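Local structure of macrophomate synthase intermolecular Diels-Alderase (Macrophoma commelinae, 1IZC) at residues S19-L32 with P168-I180. The protein belongs to the HpcH/HpaI aldolase/citrate lyase family of TIM-barrel enzymes and holds a magnesium ion and pyruvic acid in its pocket. The protein carries 1 engineered substitution. Sequence-based numbering, arbitrary orientation.
Sequences SAMLTYPGNLRQAL and PYNVATSNNHVCI
Arg29 reaches across to Asn175 and Val178, at and just beyond the C-terminal end of helix 171-177, where a guanidinium can take up backbone carbonyls that the helix no longer pairs. Bends at chi2 and chi3 curl its chain back so that NH2 donates to Val178 O at 2.8 Å, nearly in the guanidinium plane. The same NH2 donates to Asn175 O at 2.8 Å, coming in above that carbonyl's plane. NE adds a weak bond to Val178 O, Asn176 O lies over one face of the guanidinium, and Arg29 N donates to His177 O. His177 suits its place because ND1 donates at the ring edge while the ring offers a flat face to Asn27. This ND1 gives Pro25 O an almost straight bond of 2.8 Å (176°), the acceptor lying in the ring plane, while NE2 is hydrogen-bonded to a water that accepts from Asn27 ND2. Asn27 suits its N-cap position because OD1 accepts from Gln30 N.

Planar amides can lie nearly flat on an aromatic face. The Asn27 amide lies 18° from parallel to the His177 ring, with CB in CH-pi contact 3.6 Å from the ring centroid. Likewise the Asn170 amide covers one face of Tyr24, its CG 3.8 Å above the ring plane; Asn170 OD1 meanwhile accepts from Thr173 OG1. Waters join Ser19 OG to Asn170 OD1 and to Thr173 OG1.

In the apolar packing, Cys179 SG, compact enough to fit against backbone, sits 3.4 Å from Arg29 CA and touches Leu28 and Leu32, and the Pro25 ring meets Val178 CG2.

The contact thus seats residues 19-27 and the start of helix 28-37 on helix 171-177 and the beginning of barrel strand 179-184. Leu28 continues onto strand 97-101, Val178 packs on helix 129-139, and Tyr140 OH also bonds Val178 O.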
loop_
_atom_site.group_PDB
_atom_site.type_symbol
_atom_site.label_atom_id
_atom_site.label_comp_id
_atom_site.label_asym_id
_atom_site.label_seq_id
_atom_site.Cartn_x
_atom_site.Cartn_y
_atom_site.Cartn_z
ATOM N N SER A 19 -3.329 17.492 23.747
ATOM C CA SER A 19 -3.003 18.842 23.287
ATOM C C SER A 19 -4.259 19.458 22.671
ATOM O O SER A 19 -5.303 18.808 22.611
ATOM C CB SER A 19 -1.892 18.796 22.240
ATOM O OG SER A 19 -1.426 20.100 21.960
ATOM N N ALA A 20 -4.162 20.702 22.210
ATOM C CA ALA A 20 -5.313 21.369 21.605
ATOM C C ALA A 20 -5.750 20.617 20.350
ATOM O O ALA A 20 -6.929 20.585 20.024
ATOM C CB ALA A 20 -4.970 22.815 21.255
ATOM N N MET A 21 -4.784 20.043 19.637
ATOM C CA MET A 21 -5.080 19.267 18.429
ATOM C C MET A 21 -4.445 17.896 18.582
ATOM O O MET A 21 -3.300 17.774 19.028
ATOM C CB MET A 21 -4.538 19.970 17.187
ATOM C CG MET A 21 -5.105 21.385 17.010
ATOM S SD MET A 21 -4.811 22.041 15.373
ATOM C CE MET A 21 -3.040 21.963 15.294
ATOM N N LEU A 22 -5.175 16.861 18.184
ATOM C CA LEU A 22 -4.684 15.498 18.357
ATOM C C LEU A 22 -3.573 15.070 17.408
ATOM O O LEU A 22 -3.089 13.941 17.483
ATOM C CB LEU A 22 -5.862 14.520 18.312
ATOM C CG LEU A 22 -6.897 14.757 19.424
ATOM C CD1 LEU A 22 -8.047 13.779 19.241
ATOM C CD2 LEU A 22 -6.266 14.583 20.804
ATOM N N THR A 23 -3.173 15.986 16.530
ATOM C CA THR A 23 -2.066 15.775 15.604
ATOM C C THR A 23 -0.771 16.190 16.304
ATOM O O THR A 23 0.322 16.065 15.743
ATOM C CB THR A 23 -2.220 16.633 14.342
ATOM O OG1 THR A 23 -2.597 17.962 14.723
ATOM C CG2 THR A 23 -3.281 16.044 13.418
ATOM N N TYR A 24 -0.907 16.691 17.530
ATOM C CA TYR A 24 0.245 17.110 18.331
ATOM C C TYR A 24 0.368 16.233 19.568
ATOM O O TYR A 24 -0.623 15.679 20.049
ATOM C CB TYR A 24 0.135 18.590 18.713
ATOM C CG TYR A 24 0.606 19.475 17.595
ATOM C CD1 TYR A 24 -0.264 19.901 16.596
ATOM C CD2 TYR A 24 1.955 19.804 17.476
ATOM C CE1 TYR A 24 0.202 20.633 15.501
ATOM C CE2 TYR A 24 2.429 20.530 16.387
ATOM C CZ TYR A 24 1.547 20.944 15.402
ATOM O OH TYR A 24 2.010 21.686 14.325
ATOM N N PRO A 25 1.589 16.099 20.112
ATOM C CA PRO A 25 1.759 15.251 21.293
ATOM C C PRO A 25 1.040 15.683 22.552
ATOM O O PRO A 25 0.988 16.869 22.876
ATOM C CB PRO A 25 3.272 15.241 21.503
ATOM C CG PRO A 25 3.654 16.642 21.112
ATOM C CD PRO A 25 2.829 16.839 19.813
ATOM N N GLY A 26 0.482 14.700 23.249
ATOM C CA GLY A 26 -0.168 14.964 24.515
ATOM C C GLY A 26 0.946 15.199 25.522
ATOM O O GLY A 26 2.122 14.940 25.231
ATOM N N ASN A 27 0.597 15.664 26.716
ATOM C CA ASN A 27 1.630 15.974 27.704
ATOM C C ASN A 27 2.140 14.798 28.533
ATOM O O ASN A 27 1.769 14.635 29.706
ATOM C CB ASN A 27 1.142 17.084 28.638
ATOM C CG ASN A 27 2.290 17.760 29.363
ATOM O OD1 ASN A 27 3.394 17.219 29.416
ATOM N ND2 ASN A 27 2.036 18.939 29.929
ATOM N N LEU A 28 3.012 13.991 27.933
ATOM C CA LEU A 28 3.580 12.843 28.630
ATOM C C LEU A 28 4.476 13.333 29.768
ATOM O O LEU A 28 4.589 12.680 30.806
ATOM C CB LEU A 28 4.371 11.957 27.653
ATOM C CG LEU A 28 5.149 10.781 28.258
ATOM C CD1 LEU A 28 4.161 9.824 28.968
ATOM C CD2 LEU A 28 5.931 10.048 27.161
ATOM N N ARG A 29 5.111 14.488 29.570
ATOM C CA ARG A 29 5.979 15.058 30.601
ATOM C C ARG A 29 5.201 15.187 31.921
ATOM O O ARG A 29 5.666 14.749 32.990
ATOM C CB ARG A 29 6.479 16.442 30.144
ATOM C CG ARG A 29 7.565 17.093 31.027
ATOM C CD ARG A 29 8.984 16.639 30.625
ATOM N NE ARG A 29 9.285 16.968 29.235
ATOM C CZ ARG A 29 9.663 18.167 28.781
ATOM N NH1 ARG A 29 9.817 19.213 29.596
ATOM N NH2 ARG A 29 9.877 18.325 27.485
ATOM N N GLN A 30 4.010 15.777 31.844
ATOM C CA GLN A 30 3.194 15.969 33.036
ATOM C C GLN A 30 2.604 14.653 33.525
ATOM O O GLN A 30 2.471 14.430 34.729
ATOM C CB GLN A 30 2.061 16.965 32.767
ATOM C CG GLN A 30 1.352 17.416 34.039
ATOM C CD GLN A 30 2.322 18.097 34.998
ATOM O OE1 GLN A 30 3.040 19.017 34.606
ATOM N NE2 GLN A 30 2.356 17.643 36.248
ATOM N N ALA A 31 2.240 13.774 32.596
ATOM C CA ALA A 31 1.673 12.490 33.002
ATOM C C ALA A 31 2.671 11.736 33.867
ATOM O O ALA A 31 2.298 11.123 34.871
ATOM C CB ALA A 31 1.305 11.651 31.772
ATOM N N LEU A 32 3.944 11.781 33.478
ATOM C CA LEU A 32 4.974 11.097 34.251
ATOM C C LEU A 32 5.158 11.757 35.612
ATOM O O LEU A 32 5.303 11.065 36.616
ATOM C CB LEU A 32 6.303 11.081 33.497
ATOM C CG LEU A 32 6.287 10.178 32.256
ATOM C CD1 LEU A 32 7.562 10.399 31.440
ATOM C CD2 LEU A 32 6.159 8.720 32.688
ATOM N N PRO A 168 1.475 29.723 17.898
ATOM C CA PRO A 168 0.919 29.372 16.580
ATOM C C PRO A 168 1.647 28.246 15.851
ATOM O O PRO A 168 1.100 27.629 14.930
ATOM C CB PRO A 168 1.014 30.687 15.797
ATOM C CG PRO A 168 1.023 31.732 16.851
ATOM C CD PRO A 168 1.925 31.126 17.891
ATOM N N TYR A 169 2.880 27.981 16.254
ATOM C CA TYR A 169 3.658 26.941 15.614
ATOM C C TYR A 169 3.851 25.725 16.501
ATOM O O TYR A 169 4.535 24.769 16.136
ATOM C CB TYR A 169 4.979 27.542 15.166
ATOM C CG TYR A 169 4.706 28.736 14.284
ATOM C CD1 TYR A 169 4.555 30.015 14.831
ATOM C CD2 TYR A 169 4.469 28.569 12.920
ATOM C CE1 TYR A 169 4.162 31.100 14.038
ATOM C CE2 TYR A 169 4.072 29.640 12.119
ATOM C CZ TYR A 169 3.918 30.902 12.683
ATOM O OH TYR A 169 3.495 31.953 11.895
ATOM N N ASN A 170 3.226 25.777 17.670
ATOM C CA ASN A 170 3.281 24.689 18.629
ATOM C C ASN A 170 4.694 24.307 19.051
ATOM O O ASN A 170 4.983 23.161 19.382
ATOM C CB ASN A 170 2.508 23.479 18.067
ATOM C CG ASN A 170 1.026 23.524 18.438
ATOM O OD1 ASN A 170 0.661 23.178 19.553
ATOM N ND2 ASN A 170 0.175 23.975 17.508
ATOM N N VAL A 171 5.586 25.288 19.039
ATOM C CA VAL A 171 6.949 25.049 19.475
ATOM C C VAL A 171 6.945 24.792 20.984
ATOM O O VAL A 171 7.703 23.965 21.478
ATOM C CB VAL A 171 7.845 26.272 19.162
ATOM C CG1 VAL A 171 9.120 26.221 19.993
ATOM C CG2 VAL A 171 8.188 26.279 17.682
ATOM N N ALA A 172 6.090 25.500 21.715
ATOM C CA ALA A 172 6.013 25.324 23.163
ATOM C C ALA A 172 5.431 23.948 23.469
ATOM O O ALA A 172 5.883 23.244 24.375
ATOM C CB ALA A 172 5.133 26.421 23.789
ATOM N N THR A 173 4.413 23.574 22.705
ATOM C CA THR A 173 3.774 22.274 22.891
ATOM C C THR A 173 4.827 21.189 22.789
ATOM O O THR A 173 4.956 20.325 23.668
ATOM C CB THR A 173 2.719 22.036 21.808
ATOM O OG1 THR A 173 1.689 23.014 21.943
ATOM C CG2 THR A 173 2.120 20.629 21.940
ATOM N N SER A 174 5.595 21.239 21.709
ATOM C CA SER A 174 6.622 20.246 21.484
ATOM C C SER A 174 7.716 20.234 22.540
ATOM O O SER A 174 8.088 19.182 23.061
ATOM C CB SER A 174 7.237 20.450 20.102
ATOM O OG SER A 174 6.258 20.209 19.093
ATOM N N ASN A 175 8.237 21.403 22.880
ATOM C CA ASN A 175 9.319 21.415 23.851
ATOM C C ASN A 175 8.895 21.142 25.299
ATOM O O ASN A 175 9.720 20.729 26.121
ATOM C CB ASN A 175 10.105 22.730 23.723
ATOM C CG ASN A 175 11.087 22.720 22.532
ATOM O OD1 ASN A 175 11.090 21.796 21.704
ATOM N ND2 ASN A 175 11.917 23.758 22.445
ATOM N N ASN A 176 7.613 21.333 25.603
ATOM C CA ASN A 176 7.119 21.093 26.951
ATOM C C ASN A 176 6.474 19.721 27.153
ATOM O O ASN A 176 6.407 19.232 28.274
ATOM C CB ASN A 176 6.082 22.151 27.351
ATOM C CG ASN A 176 6.650 23.554 27.365
ATOM O OD1 ASN A 176 7.821 23.756 27.658
ATOM N ND2 ASN A 176 5.811 24.533 27.065
ATOM N N HIS A 177 5.998 19.105 26.076
ATOM C CA HIS A 177 5.305 17.818 26.210
ATOM C C HIS A 177 6.136 16.573 25.939
ATOM O O HIS A 177 5.892 15.520 26.539
ATOM C CB HIS A 177 4.106 17.761 25.254
ATOM C CG HIS A 177 2.951 18.625 25.656
ATOM N ND1 HIS A 177 1.731 18.569 25.014
ATOM C CD2 HIS A 177 2.824 19.566 26.623
ATOM C CE1 HIS A 177 0.902 19.435 25.569
ATOM N NE2 HIS A 177 1.538 20.054 26.548
ATOM N N VAL A 178 7.096 16.699 25.024
ATOM C CA VAL A 178 7.913 15.569 24.576
ATOM C C VAL A 178 8.989 15.092 25.543
ATOM O O VAL A 178 9.727 15.900 26.115
ATOM C CB VAL A 178 8.547 15.897 23.205
ATOM C CG1 VAL A 178 9.444 14.746 22.747
ATOM C CG2 VAL A 178 7.435 16.145 22.172
ATOM N N CYS A 179 9.082 13.770 25.684
ATOM C CA CYS A 179 10.030 13.129 26.602
ATOM C C CYS A 179 11.073 12.240 25.935
ATOM O O CYS A 179 10.817 11.641 24.878
ATOM C CB CYS A 179 9.266 12.277 27.616
ATOM S SG CYS A 179 8.033 13.178 28.585
ATOM N N ILE A 180 12.243 12.155 26.574
ATOM C CA ILE A 180 13.348 11.322 26.107
ATOM C C ILE A 180 13.592 10.232 27.151
ATOM O O ILE A 180 13.743 10.515 28.349
ATOM C CB ILE A 180 14.664 12.122 25.914
ATOM C CG1 ILE A 180 14.481 13.223 24.889
ATOM C CG2 ILE A 180 15.756 11.196 25.407
ATOM C CD1 ILE A 180 15.796 13.914 24.507
HETATM O O HOH W 1 -1.617 21.443 19.615
HETATM O O HOH W 2 -0.441 22.257 23.275
HETATM O O HOH W 3 1.052 24.743 14.879
HETATM O O HOH W 4 4.520 22.590 14.689
HETATM O O HOH W 5 0.153 20.858 28.739
HETATM O O HOH W 6 5.005 20.059 30.511
#